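PDB 5Z4G: SAHS4 from Ramazzottius varieornatus, which binds zinc ions and probably acts as a secreted, heat-soluble molecular shield that protects the animal when water is scarce. Local coordinates for residues L62-K67 with H75-F80; T137-E142 with Y156-A161; G21-G26 with D113-I118. All blocks are in the same frame, centred on the assembly; numbering follows the deposited sequence.

Contact 1. Residues L62-K67 with H75-F80; sequences LLKYWK and HVQTSF. With ZN (zinc ion), chain C.
The indole of W66 lies across H75, whose CB sits over the centre of the six-membered ring, 3.3 Å from W66 CE2. The imidazole continues past the indole with its plane only 13° from that of the five-membered ring but slid so far that the two barely overlap. W66 reaches this place because its CG stands between the backbone N and the carbonyl carbon (chi1 75°), laying the ring over the neighbouring strand. K64 CE rests against the opposite face, and Q77 CB meets the indole at the edge, 3.9 Å from W66 CZ3. On the other side of the sheet, V76 CG2 lies over the face of the Y65 ring, 3.5 Å from Y65 CE1, while L63 CD1 lies beside T78 CG2. Between these two layers of side chains, three hydrogen-bonded antiparallel pairs, L62 with S79, K64 with Q77 and W66 with H75, join strands 62-66 and 74-79 into a beta hairpin. H75 NE2 binds zinc at 2.1 Å, and E68, E71 and H73 from the hairpin's connection, with two waters, complete the site. The zinc ion on NE2 would probably polarise the imidazole, and the metal bond and the packing of H75 CB on W66 together probably limit how the ring can turn.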
ATOM      1  N   LEU A  62      -1.348   2.314   9.728  1.00 11.48           N
ATOM      2  CA  LEU A  62      -0.921   3.669   9.426  1.00 11.57           C
ATOM      3  C   LEU A  62      -0.013   3.639   8.207  1.00 11.73           C
ATOM      4  O   LEU A  62       0.908   2.831   8.124  1.00 14.20           O
ATOM      5  CB  LEU A  62      -0.211   4.309  10.624  1.00 13.63           C
ATOM      6  CG  LEU A  62      -0.983   4.344  11.943  1.00 14.90           C
ATOM      7  CD1 LEU A  62      -0.167   5.058  13.009  1.00 17.51           C
ATOM      8  CD2 LEU A  62      -2.361   4.982  11.791  1.00 16.81           C
ATOM      9  N   LEU A  63      -0.281   4.524   7.262  1.00 11.06           N
ATOM     10  CA  LEU A  63       0.503   4.604   6.052  1.00 11.15           C
ATOM     11  C   LEU A  63       1.001   6.033   5.884  1.00 10.67           C
ATOM     12  O   LEU A  63       0.229   6.978   6.015  1.00 11.89           O
ATOM     13  CB  LEU A  63      -0.398   4.186   4.896  1.00 14.76           C
ATOM     14  CG  LEU A  63       0.028   4.306   3.457  1.00 16.06           C
ATOM     15  CD1 LEU A  63       1.275   3.484   3.210  1.00 18.36           C
ATOM     16  CD2 LEU A  63      -1.144   3.785   2.637  1.00 19.35           C
ATOM     17  N   LYS A  64       2.291   6.200   5.602  1.00 10.10           N
ATOM     18  CA  LYS A  64       2.837   7.540   5.394  1.00 10.14           C
ATOM     19  C   LYS A  64       3.686   7.577   4.134  1.00  9.48           C
ATOM     20  O   LYS A  64       4.571   6.746   3.970  1.00 10.76           O
ATOM     21  CB  LYS A  64       3.649   8.004   6.618  1.00 13.31           C
ATOM     22  CG  LYS A  64       4.074   9.474   6.554  1.00 14.52           C
ATOM     23  CD  LYS A  64       4.493  10.012   7.906  1.00 21.07           C
ATOM     24  CE  LYS A  64       5.980   9.868   8.147  1.00 24.55           C
ATOM     25  NZ  LYS A  64       6.473  10.948   9.048  1.00 31.01           N
ATOM     26  N   TYR A  65       3.403   8.544   3.261  1.00  9.64           N
ATOM     27  CA  TYR A  65       4.214   8.814   2.065  1.00  9.89           C
ATOM     28  C   TYR A  65       4.717  10.236   2.158  1.00 10.24           C
ATOM     29  O   TYR A  65       3.937  11.141   2.468  1.00 11.38           O
ATOM     30  CB  TYR A  65       3.363   8.682   0.787  1.00 10.57           C
ATOM     31  CG  TYR A  65       3.034   7.270   0.391  1.00 11.03           C
ATOM     32  CD1 TYR A  65       3.969   6.488  -0.289  1.00 11.28           C
ATOM     33  CD2 TYR A  65       1.772   6.726   0.646  1.00 13.82           C
ATOM     34  CE1 TYR A  65       3.673   5.189  -0.683  1.00 13.46           C
ATOM     35  CE2 TYR A  65       1.466   5.425   0.257  1.00 16.16           C
ATOM     36  CZ  TYR A  65       2.422   4.663  -0.395  1.00 15.94           C
ATOM     37  OH  TYR A  65       2.128   3.375  -0.754  1.00 19.86           O
ATOM     38  N   TRP A  66       6.006  10.451   1.889  1.00 10.32           N
ATOM     39  CA  TRP A  66       6.559  11.806   1.901  1.00 11.50           C
ATOM     40  C   TRP A  66       7.724  11.962   0.941  1.00 13.31           C
ATOM     41  O   TRP A  66       8.326  10.970   0.500  1.00 13.11           O
ATOM     42  CB  TRP A  66       6.906  12.274   3.327  1.00 12.25           C
ATOM     43  CG  TRP A  66       8.140  11.695   3.970  1.00 13.69           C
ATOM     44  CD1 TRP A  66       9.364  12.309   4.101  1.00 15.15           C
ATOM     45  CD2 TRP A  66       8.249  10.442   4.660  1.00 14.37           C
ATOM     46  NE1 TRP A  66      10.235  11.493   4.788  1.00 17.14           N
ATOM     47  CE2 TRP A  66       9.580  10.349   5.156  1.00 16.17           C
ATOM     48  CE3 TRP A  66       7.367   9.372   4.882  1.00 14.04           C
ATOM     49  CZ2 TRP A  66      10.044   9.229   5.864  1.00 16.88           C
ATOM     50  CZ3 TRP A  66       7.831   8.253   5.592  1.00 15.31           C
ATOM     51  CH2 TRP A  66       9.155   8.198   6.077  1.00 16.75           C
ATOM     52  N   LYS A  67       8.005  13.215   0.599  1.00 15.57           N
ATOM     53  CA  LYS A  67       9.102  13.573  -0.279  1.00 18.62           C
ATOM     54  C   LYS A  67       9.791  14.775   0.337  1.00 21.44           C
ATOM     55  O   LYS A  67       9.147  15.789   0.611  1.00 22.00           O
ATOM     56  CB  LYS A  67       8.554  13.917  -1.670  1.00 22.12           C
ATOM     57  CG  LYS A  67       9.585  14.423  -2.671  1.00 26.78           C
ATOM     58  CD  LYS A  67      10.069  13.330  -3.597  1.00 27.80           C
ATOM     59  CE  LYS A  67      10.978  13.895  -4.671  1.00 31.05           C
ATOM     60  NZ  LYS A  67      10.915  13.110  -5.937  1.00 37.16           N
ATOM     61  N   HIS A  75       9.680   8.514   0.231  1.00 10.84           N
ATOM     62  CA  HIS A  75       9.699   7.618   1.380  1.00 11.83           C
ATOM     63  C   HIS A  75       8.308   7.094   1.683  1.00 11.01           C
ATOM     64  O   HIS A  75       7.305   7.787   1.478  1.00 11.90           O
ATOM     65  CB  HIS A  75      10.201   8.353   2.608  1.00 14.09           C
ATOM     66  CG  HIS A  75      11.682   8.552   2.636  1.00 17.69           C
ATOM     67  ND1 HIS A  75      12.535   7.670   3.262  1.00 20.69           N
ATOM     68  CD2 HIS A  75      12.463   9.525   2.114  1.00 19.68           C
ATOM     69  CE1 HIS A  75      13.780   8.087   3.118  1.00 21.74           C
ATOM     70  NE2 HIS A  75      13.763   9.213   2.427  1.00 21.57           N
ATOM     71  N   VAL A  76       8.270   5.867   2.192  1.00 10.79           N
ATOM     72  CA  VAL A  76       7.036   5.238   2.653  1.00 10.72           C
ATOM     73  C   VAL A  76       7.311   4.548   3.979  1.00 11.33           C
ATOM     74  O   VAL A  76       8.378   3.960   4.177  1.00 12.25           O
ATOM     75  CB  VAL A  76       6.419   4.261   1.605  1.00 11.36           C
ATOM     76  CG1 VAL A  76       7.414   3.172   1.193  1.00 12.81           C
ATOM     77  CG2 VAL A  76       5.105   3.647   2.105  1.00 12.42           C
ATOM     78  N   GLN A  77       6.337   4.636   4.876  1.00 12.13           N
ATOM     79  CA  GLN A  77       6.385   3.956   6.143  1.00 13.36           C
ATOM     80  C   GLN A  77       5.000   3.422   6.437  1.00 13.98           C
ATOM     81  O   GLN A  77       4.010   4.152   6.308  1.00 15.46           O
ATOM     82  CB  GLN A  77       6.842   4.918   7.242  1.00 16.91           C
ATOM     83  CG  GLN A  77       6.948   4.303   8.624  1.00 21.90           C
ATOM     84  CD  GLN A  77       7.180   5.357   9.676  1.00 29.02           C
ATOM     85  OE1 GLN A  77       6.277   6.127  10.013  1.00 36.19           O
ATOM     86  NE2 GLN A  77       8.396   5.405  10.201  1.00 35.09           N
ATOM     87  N   THR A  78       4.927   2.137   6.775  0.74 14.20           N
ATOM     88  CA  THR A  78       3.689   1.545   7.260  0.74 16.33           C
ATOM     89  C   THR A  78       3.931   0.978   8.643  0.74 17.65           C
ATOM     90  O   THR A  78       5.010   0.460   8.944  0.74 17.34           O
ATOM     91  CB  THR A  78       3.125   0.428   6.351  0.74 19.33           C
ATOM     92  OG1 THR A  78       4.071  -0.637   6.241  0.74 21.34           O
ATOM     93  CG2 THR A  78       2.792   0.949   4.979  0.74 20.51           C
ATOM     94  N   SER A  79       2.925   1.104   9.488  1.00 18.89           N
ATOM     95  CA  SER A  79       2.970   0.505  10.816  1.00 22.62           C
ATOM     96  C   SER A  79       1.608  -0.029  11.184  1.00 24.01           C
ATOM     97  O   SER A  79       0.584   0.443  10.681  1.00 22.18           O
ATOM     98  CB  SER A  79       3.483   1.496  11.864  1.00 27.72           C
ATOM     99  OG  SER A  79       2.672   2.649  11.930  1.00 32.69           O
ATOM    100  N   PHE A  80       1.622  -1.034  12.050  1.00 26.76           N
ATOM    101  CA  PHE A  80       0.418  -1.633  12.568  1.00 28.10           C
ATOM    102  C   PHE A  80       0.530  -1.487  14.089  1.00 30.43           C
ATOM    103  O   PHE A  80       1.024  -2.404  14.753  1.00 30.80           O
ATOM    104  CB  PHE A  80       0.321  -3.105  12.120  1.00 30.64           C
ATOM    105  CG  PHE A  80       0.138  -3.289  10.630  1.00 31.33           C
ATOM    106  CD1 PHE A  80       1.222  -3.194   9.747  1.00 34.49           C
ATOM    107  CD2 PHE A  80      -1.119  -3.585  10.106  1.00 31.22           C
ATOM    108  CE1 PHE A  80       1.047  -3.367   8.380  1.00 36.13           C
ATOM    109  CE2 PHE A  80      -1.296  -3.772   8.741  1.00 31.77           C
ATOM    110  CZ  PHE A  80      -0.216  -3.658   7.877  1.00 35.45           C
TER
HETATM  111 ZN    ZN C 201      15.471  10.241   1.872  1.00 30.21          ZN
HETATM  112  O   HOH W   1      16.848   8.682   2.199  1.00 41.34           O
HETATM  113  O   HOH W   2      15.849  10.753   4.102  1.00 51.10           O

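Contact 2. Residues T137-E142 with Y156-A161; sequences TGDDLE and YKKIHA
G138 meets K158 from within the turn that leads into strand 140-147: its carbonyl O is 3.5 Å from K158 CE, and one water bridges G138 O and K158 NZ. The lysine gets there by leaving its backbone with CG anti to N (chi1 -168°) and bending at chi3. T137 to D140 form a type II' beta turn, in which the positive phi of G138 (56°) suits glycine. D139 turns its carbonyl to the partner strand and accepts the backbone N of K158 at 2.8 Å; the same oxygen receives a CA-H...O contact from K157. Here the ends of strands 140-147 and 150-159 pair, two neighbours in the antiparallel wall of this protein, consistent with a barrel like that of the fatty-acid-binding proteins. The D140 and K157 side chains run alongside one another on the same face. In one of its two conformers K157, bent at chi2 and chi3, curls back so that NZ meets D140 OD1 on its syn side at 2.9 Å, 20° out of the carboxylate plane, as a salt bridge. A water also donates to D140 OD1 and to Y156 O. L141, on the other face, exchanges two backbone hydrogen bonds with Y156 and lays CD2 3.7 Å from Y156 CD1. These buried side chains both touch W28 of strand 26-30, and Y156 OH is hydrogen-bonded to Q143 and R154.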
ATOM      1  N   THR A 137      -8.355  12.268  -2.579  1.00 12.59           N
ATOM      2  CA  THR A 137      -8.801  13.650  -2.738  1.00 13.60           C
ATOM      3  C   THR A 137      -9.014  14.161  -1.328  1.00 12.91           C
ATOM      4  O   THR A 137      -9.775  13.555  -0.555  1.00 12.78           O
ATOM      5  CB  THR A 137     -10.116  13.784  -3.542  1.00 16.71           C
ATOM      6  OG1 THR A 137      -9.933  13.262  -4.863  1.00 21.25           O
ATOM      7  CG2 THR A 137     -10.521  15.253  -3.648  1.00 19.12           C
ATOM      8  N   GLY A 138      -8.346  15.266  -0.997  1.00 13.10           N
ATOM      9  CA  GLY A 138      -8.457  15.869   0.324  1.00 12.16           C
ATOM     10  C   GLY A 138      -8.107  14.875   1.412  1.00 11.48           C
ATOM     11  O   GLY A 138      -7.048  14.230   1.364  1.00 13.40           O
ATOM     12  N   ASP A 139      -9.028  14.708   2.358  1.00 11.34           N
ATOM     13  CA  ASP A 139      -8.783  13.906   3.557  1.00 12.10           C
ATOM     14  C   ASP A 139      -9.017  12.401   3.373  1.00 10.70           C
ATOM     15  O   ASP A 139      -8.889  11.645   4.335  1.00 11.30           O
ATOM     16  CB  ASP A 139      -9.642  14.406   4.733  1.00 14.89           C
ATOM     17  CG  ASP A 139      -9.337  15.841   5.144  1.00 19.82           C
ATOM     18  OD1 ASP A 139      -8.249  16.367   4.836  1.00 22.07           O
ATOM     19  OD2 ASP A 139     -10.206  16.440   5.813  1.00 22.84           O
ATOM     20  N   ASP A 140      -9.373  11.967   2.160  1.00 10.96           N
ATOM     21  CA  ASP A 140      -9.746  10.566   1.916  1.00 11.13           C
ATOM     22  C   ASP A 140      -8.853   9.876   0.899  1.00 10.98           C
ATOM     23  O   ASP A 140      -8.538  10.445  -0.152  1.00 12.98           O
ATOM     24  CB  ASP A 140     -11.194  10.505   1.444  1.00 13.47           C
ATOM     25  CG  ASP A 140     -12.142  11.125   2.444  1.00 15.22           C
ATOM     26  OD1 ASP A 140     -12.199  10.629   3.588  1.00 17.28           O
ATOM     27  OD2 ASP A 140     -12.805  12.124   2.098  1.00 17.46           O
ATOM     28  N   LEU A 141      -8.442   8.653   1.224  1.00  9.79           N
ATOM     29  CA  LEU A 141      -7.652   7.834   0.307  1.00 10.65           C
ATOM     30  C   LEU A 141      -8.314   6.481   0.099  1.00 10.63           C
ATOM     31  O   LEU A 141      -8.726   5.822   1.065  1.00 11.49           O
ATOM     32  CB  LEU A 141      -6.214   7.662   0.821  1.00 11.73           C
ATOM     33  CG  LEU A 141      -5.223   6.918  -0.102  1.00 13.92           C
ATOM     34  CD1 LEU A 141      -3.837   7.541   0.008  1.00 16.47           C
ATOM     35  CD2 LEU A 141      -5.189   5.429   0.196  1.00 16.19           C
ATOM     36  N   GLU A 142      -8.417   6.076  -1.168  1.00 10.55           N
ATOM     37  CA  GLU A 142      -8.867   4.733  -1.534  1.00 11.40           C
ATOM     38  C   GLU A 142      -7.668   3.939  -2.042  1.00 10.57           C
ATOM     39  O   GLU A 142      -6.977   4.373  -2.963  1.00 11.65           O
ATOM     40  CB  GLU A 142      -9.973   4.786  -2.611  1.00 16.36           C
ATOM     41  CG  GLU A 142     -10.693   3.452  -2.860  1.00 23.16           C
ATOM     42  CD  GLU A 142     -11.817   3.518  -3.897  1.00 30.63           C
ATOM     43  OE1 GLU A 142     -12.174   2.458  -4.459  1.00 38.22           O
ATOM     44  OE2 GLU A 142     -12.359   4.611  -4.169  1.00 34.15           O
ATOM     45  N   TYR A 156      -8.849   4.985   3.809  1.00  9.70           N
ATOM     46  CA  TYR A 156      -8.049   5.618   4.860  1.00  9.83           C
ATOM     47  C   TYR A 156      -8.471   7.069   5.012  1.00  9.78           C
ATOM     48  O   TYR A 156      -8.934   7.684   4.046  1.00 11.08           O
ATOM     49  CB  TYR A 156      -6.557   5.615   4.495  1.00 10.62           C
ATOM     50  CG  TYR A 156      -5.912   4.254   4.344  1.00 10.68           C
ATOM     51  CD1 TYR A 156      -6.148   3.460   3.208  1.00 10.71           C
ATOM     52  CD2 TYR A 156      -5.032   3.769   5.314  1.00 10.61           C
ATOM     53  CE1 TYR A 156      -5.568   2.217   3.077  1.00 11.97           C
ATOM     54  CE2 TYR A 156      -4.445   2.516   5.195  1.00 10.69           C
ATOM     55  CZ  TYR A 156      -4.705   1.752   4.058  1.00 11.17           C
ATOM     56  OH  TYR A 156      -4.135   0.504   3.873  1.00 13.13           O
ATOM     57  N   LYS A 157      -8.284   7.604   6.219  0.74 10.08           N
ATOM     58  CA  LYS A 157      -8.496   9.019   6.526  0.74 10.19           C
ATOM     59  C   LYS A 157      -7.158   9.667   6.786  0.74  9.04           C
ATOM     60  O   LYS A 157      -6.290   9.066   7.432  0.74 10.04           O
ATOM     61  CB  LYS A 157      -9.381   9.178   7.774  0.74 12.89           C
ATOM     62  CG  LYS A 157     -10.847   8.807   7.597  0.74 15.81           C
ATOM     63  CD  LYS A 157     -11.607   9.696   6.615  0.74 20.38           C
ATOM     64  CE  LYS A 157     -11.942  11.078   7.154  0.74 23.21           C
ATOM     65  NZ  LYS A 157     -12.820  11.818   6.202  0.74 25.50           N
ATOM     66  N   LYS A 158      -6.990  10.897   6.300  1.00  8.90           N
ATOM     67  CA  LYS A 158      -5.744  11.641   6.531  1.00  8.83           C
ATOM     68  C   LYS A 158      -5.623  12.007   7.999  1.00  9.27           C
ATOM     69  O   LYS A 158      -6.603  12.407   8.644  1.00 11.26           O
ATOM     70  CB  LYS A 158      -5.676  12.896   5.673  1.00 10.36           C
ATOM     71  CG  LYS A 158      -4.302  13.554   5.658  1.00 12.68           C
ATOM     72  CD  LYS A 158      -4.288  14.799   4.793  1.00 14.32           C
ATOM     73  CE  LYS A 158      -4.154  14.450   3.324  1.00 16.40           C
ATOM     74  NZ  LYS A 158      -3.929  15.689   2.526  1.00 17.76           N
ATOM     75  N   ILE A 159      -4.417  11.832   8.522  1.00  9.22           N
ATOM     76  CA  ILE A 159      -4.125  12.162   9.926  1.00  9.21           C
ATOM     77  C   ILE A 159      -2.864  13.022  10.019  1.00  9.74           C
ATOM     78  O   ILE A 159      -2.009  12.959   9.138  1.00 11.49           O
ATOM     79  CB  ILE A 159      -3.995  10.894  10.814  1.00  9.25           C
ATOM     80  CG1 ILE A 159      -2.923   9.933  10.262  1.00 10.29           C
ATOM     81  CG2 ILE A 159      -5.358  10.217  10.974  1.00 10.42           C
ATOM     82  CD1 ILE A 159      -2.498   8.817  11.197  1.00 10.62           C
ATOM     83  N   HIS A 160      -2.745  13.827  11.076  1.00 11.32           N
ATOM     84  CA  HIS A 160      -1.558  14.677  11.236  1.00 13.76           C
ATOM     85  C   HIS A 160      -0.319  13.889  11.660  1.00 14.07           C
ATOM     86  O   HIS A 160       0.798  14.203  11.241  1.00 15.84           O
ATOM     87  CB  HIS A 160      -1.826  15.808  12.228  1.00 16.29           C
ATOM     88  CG  HIS A 160      -2.839  16.796  11.748  1.00 21.70           C
ATOM     89  ND1 HIS A 160      -4.023  17.032  12.412  1.00 25.24           N
ATOM     90  CD2 HIS A 160      -2.855  17.590  10.653  1.00 25.33           C
ATOM     91  CE1 HIS A 160      -4.721  17.938  11.751  1.00 27.14           C
ATOM     92  NE2 HIS A 160      -4.034  18.295  10.682  1.00 29.09           N
ATOM     93  N   ALA A 161      -0.536  12.861  12.479  1.00 14.29           N
ATOM     94  CA  ALA A 161       0.521  12.055  13.085  1.00 14.53           C
ATOM     95  C   ALA A 161      -0.129  10.840  13.715  1.00 16.02           C
ATOM     96  O   ALA A 161      -1.355  10.841  13.905  1.00 14.74           O
ATOM     97  CB  ALA A 161       1.270  12.854  14.155  1.00 14.90           C
ATOM     98  OXT ALA A 161       0.556   9.863  14.054  1.00 16.39           O
TER
HETATM   99  O   HOH W   3      -4.655  14.702  -0.006  1.00 16.30           O
HETATM  100  O   HOH W   4     -11.703   7.890   3.916  1.00 19.42           O

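Contact 3. Residues G21-G26 with D113-I118; sequences GKPWLG and DGEQLI
G114 opens the contact across two waters, one shared with the indole NE1 of W24 and the other, weakly held by G114 O, with G21 O and K22 NZ. It lies in the type II' beta turn from D113 to Q116, the tight link of the hairpin between strands 104-113 and 116-123 in the beta-barrel, and the segment 21-26 packs against this hairpin end from the chain leading into strand 26-30. In that segment a type I turn from K22 to L25 carries P23 and W24 toward the hairpin.

E115 makes the widest contact of the hairpin residues, with no direct hydrogen bond. Its side chain runs extended beyond CG and crosses the proline ring at about a right angle, CB lying 3.7 Å from P23 CD. CG of E115 lies 3.4 Å from G21 O, and a water bridges E115 OE2 to G21 N. The carbonyl O of E115 points at the edge of the indole, in its plane, 3.1 Å from W24 CD1. W24 NE1 is close to that oxygen too, but the angle is poor, and its proton goes instead to the water held by G114 O.

Q116 starts its side chain away from segment 21-26; in one of its two conformers, NE2 is hydrogen-bonded to T135. L117 returns to the indole: its CB stands over the five-membered ring, 3.6 Å from the centroid and only 4° off the ring normal. The leucine has CG anti to the backbone N (chi1 176°), which carries CD2 along the same face. K22 CB and L25 CG lie on the opposite face, enclosing the ring from both sides. W24 also meets Y65 edge-to-face, and L117 touches Y134 and M93. Farther along the indole, L117 CD2 comes to 3.8 Å of W24 CE3.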
ATOM      1  N   GLY A  21      -0.474  17.583  -8.790  1.00 18.58           N
ATOM      2  CA  GLY A  21      -0.882  17.217  -7.439  1.00 17.57           C
ATOM      3  C   GLY A  21      -0.499  15.781  -7.166  1.00 15.39           C
ATOM      4  O   GLY A  21      -0.603  14.928  -8.051  1.00 16.54           O
ATOM      5  N   LYS A  22      -0.046  15.521  -5.941  1.00 13.28           N
ATOM      6  CA  LYS A  22       0.240  14.159  -5.471  1.00 11.79           C
ATOM      7  C   LYS A  22      -0.503  13.975  -4.141  1.00 10.41           C
ATOM      8  O   LYS A  22       0.105  14.004  -3.048  1.00 11.80           O
ATOM      9  CB  LYS A  22       1.752  13.937  -5.351  1.00 13.50           C
ATOM     10  CG  LYS A  22       2.468  14.035  -6.687  1.00 15.16           C
ATOM     11  CD  LYS A  22       3.981  13.986  -6.571  1.00 17.98           C
ATOM     12  CE  LYS A  22       4.646  14.468  -7.860  1.00 21.35           C
ATOM     13  NZ  LYS A  22       4.085  13.932  -9.136  1.00 22.52           N
ATOM     14  N   PRO A  23      -1.840  13.807  -4.222  1.00 10.39           N
ATOM     15  CA  PRO A  23      -2.664  13.893  -3.001  1.00 10.23           C
ATOM     16  C   PRO A  23      -2.503  12.697  -2.062  1.00 10.22           C
ATOM     17  O   PRO A  23      -3.005  12.726  -0.944  1.00 11.09           O
ATOM     18  CB  PRO A  23      -4.099  13.962  -3.549  1.00 11.36           C
ATOM     19  CG  PRO A  23      -4.017  13.297  -4.892  1.00 11.21           C
ATOM     20  CD  PRO A  23      -2.662  13.607  -5.433  1.00 11.36           C
ATOM     21  N   TRP A  24      -1.810  11.657  -2.525  1.00  9.84           N
ATOM     22  CA  TRP A  24      -1.468  10.498  -1.696  1.00  9.42           C
ATOM     23  C   TRP A  24      -0.329  10.788  -0.709  1.00  9.28           C
ATOM     24  O   TRP A  24      -0.115  10.015   0.224  1.00 10.27           O
ATOM     25  CB  TRP A  24      -1.132   9.276  -2.572  1.00  9.86           C
ATOM     26  CG  TRP A  24      -0.259   9.597  -3.725  1.00 10.18           C
ATOM     27  CD1 TRP A  24      -0.669   9.963  -4.983  1.00 10.79           C
ATOM     28  CD2 TRP A  24       1.178   9.593  -3.752  1.00 10.92           C
ATOM     29  NE1 TRP A  24       0.418  10.192  -5.788  1.00 11.45           N
ATOM     30  CE2 TRP A  24       1.566   9.956  -5.068  1.00 10.95           C
ATOM     31  CE3 TRP A  24       2.173   9.289  -2.802  1.00 11.07           C
ATOM     32  CZ2 TRP A  24       2.910  10.062  -5.453  1.00 11.94           C
ATOM     33  CZ3 TRP A  24       3.514   9.376  -3.184  1.00 12.14           C
ATOM     34  CH2 TRP A  24       3.871   9.764  -4.501  1.00 12.25           C
ATOM     35  N   LEU A  25       0.407  11.882  -0.930  1.00  9.96           N
ATOM     36  CA  LEU A  25       1.398  12.324   0.055  1.00  9.91           C
ATOM     37  C   LEU A  25       0.716  12.740   1.349  1.00 10.64           C
ATOM     38  O   LEU A  25      -0.283  13.470   1.337  1.00 13.43           O
ATOM     39  CB  LEU A  25       2.276  13.465  -0.487  1.00 11.02           C
ATOM     40  CG  LEU A  25       3.225  13.158  -1.649  1.00 12.44           C
ATOM     41  CD1 LEU A  25       3.749  14.454  -2.239  1.00 14.49           C
ATOM     42  CD2 LEU A  25       4.384  12.246  -1.246  1.00 12.79           C
ATOM     43  N   GLY A  26       1.257  12.263   2.460  1.00 10.44           N
ATOM     44  CA  GLY A  26       0.646  12.489   3.775  1.00  9.83           C
ATOM     45  C   GLY A  26       0.627  11.232   4.610  1.00  9.57           C
ATOM     46  O   GLY A  26       1.196  10.201   4.212  1.00  9.81           O
ATOM     47  N   ASP A 113      -0.018   7.787 -12.474  1.00 14.30           N
ATOM     48  CA  ASP A 113      -0.938   8.079 -13.556  1.00 16.02           C
ATOM     49  C   ASP A 113      -1.729   9.288 -13.093  1.00 15.06           C
ATOM     50  O   ASP A 113      -2.676   9.168 -12.310  1.00 14.97           O
ATOM     51  CB  ASP A 113      -1.846   6.883 -13.858  1.00 18.72           C
ATOM     52  CG  ASP A 113      -2.792   7.144 -15.032  1.00 23.43           C
ATOM     53  OD1 ASP A 113      -2.720   8.227 -15.653  1.00 26.53           O
ATOM     54  OD2 ASP A 113      -3.617   6.259 -15.337  1.00 28.40           O
ATOM     55  N   GLY A 114      -1.298  10.458 -13.550  1.00 14.50           N
ATOM     56  CA  GLY A 114      -1.804  11.718 -13.014  1.00 14.36           C
ATOM     57  C   GLY A 114      -1.602  11.774 -11.512  1.00 13.63           C
ATOM     58  O   GLY A 114      -0.483  11.620 -11.015  1.00 14.61           O
ATOM     59  N   GLU A 115      -2.708  11.934 -10.793  1.00 12.26           N
ATOM     60  CA  GLU A 115      -2.680  12.035  -9.332  1.00 12.17           C
ATOM     61  C   GLU A 115      -2.659  10.698  -8.585  1.00 11.81           C
ATOM     62  O   GLU A 115      -2.581  10.680  -7.351  1.00 12.15           O
ATOM     63  CB  GLU A 115      -3.858  12.882  -8.853  1.00 13.38           C
ATOM     64  CG  GLU A 115      -3.731  14.328  -9.277  1.00 13.93           C
ATOM     65  CD  GLU A 115      -4.715  15.257  -8.599  1.00 16.74           C
ATOM     66  OE1 GLU A 115      -5.654  14.790  -7.915  1.00 19.18           O
ATOM     67  OE2 GLU A 115      -4.543  16.470  -8.762  1.00 20.01           O
ATOM     68  N   GLN A 116      -2.712   9.599  -9.333  0.58 11.31           N
ATOM     69  CA  GLN A 116      -2.795   8.257  -8.761  0.58 10.16           C
ATOM     70  C   GLN A 116      -1.420   7.593  -8.687  0.58 10.34           C
ATOM     71  O   GLN A 116      -0.688   7.554  -9.686  0.58 11.33           O
ATOM     72  CB  GLN A 116      -3.751   7.412  -9.606  0.58 11.43           C
ATOM     73  CG  GLN A 116      -4.024   6.013  -9.084  0.58 12.41           C
ATOM     74  CD  GLN A 116      -4.899   5.226 -10.039  0.58 13.82           C
ATOM     75  OE1 GLN A 116      -4.456   4.818 -11.118  0.58 15.87           O
ATOM     76  NE2 GLN A 116      -6.158   5.024  -9.658  0.58 14.78           N
ATOM     77  N   LEU A 117      -1.091   7.068  -7.505  1.00  9.91           N
ATOM     78  CA  LEU A 117       0.121   6.277  -7.306  1.00  9.13           C
ATOM     79  C   LEU A 117      -0.223   4.824  -7.614  1.00  9.26           C
ATOM     80  O   LEU A 117      -1.231   4.308  -7.121  1.00  9.58           O
ATOM     81  CB  LEU A 117       0.615   6.412  -5.856  1.00  9.55           C
ATOM     82  CG  LEU A 117       1.831   5.563  -5.475  1.00 10.15           C
ATOM     83  CD1 LEU A 117       3.086   5.998  -6.216  1.00 12.75           C
ATOM     84  CD2 LEU A 117       2.066   5.623  -3.972  1.00 11.48           C
ATOM     85  N   ILE A 118       0.615   4.163  -8.414  1.00  9.00           N
ATOM     86  CA  ILE A 118       0.418   2.765  -8.782  1.00  9.29           C
ATOM     87  C   ILE A 118       1.634   1.965  -8.324  1.00  9.95           C
ATOM     88  O   ILE A 118       2.769   2.353  -8.601  1.00 11.33           O
ATOM     89  CB  ILE A 118       0.247   2.606 -10.314  1.00 11.19           C
ATOM     90  CG1 ILE A 118      -0.939   3.429 -10.850  1.00 11.75           C
ATOM     91  CG2 ILE A 118       0.104   1.128 -10.695  1.00 11.94           C
ATOM     92  CD1 ILE A 118      -0.949   3.576 -12.344  1.00 16.40           C
TER
HETATM   93  O   HOH W   5      -2.725  17.205 -10.705  1.00 23.89           O
HETATM   94  O   HOH W   6       1.406  14.402 -10.095  1.00 38.10           O
HETATM   95  O   HOH W   7       0.737  11.111  -8.480  1.00 15.29           O

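All three contacts reach one antiparallel sheet, their centres 12 to 14 Å apart. Contacts 1 and 3 meet most extensively: Y65 O lies 2.9 Å from G26 N, a probable hydrogen bond, and Y65 CE1 packs 3.7 Å from L117 CD2, so the indole of W24 and the tyrosine ring share an interior neighbour. A tetraethylene glycol, probably from the crystallisation liquor, lies there, hydrogen-bonded to Y65 OH and about 5 Å from the L117 side chain. Contact 2 adjoins both others, through L62 CD2 to I159 CD1 at 3.9 Å and L141 CD1 to W24 CB at 4.1 Å. H75 of contact 1 is one ligand of a zinc ion, and its side chain is about 9 Å from that of W24 in contact 3.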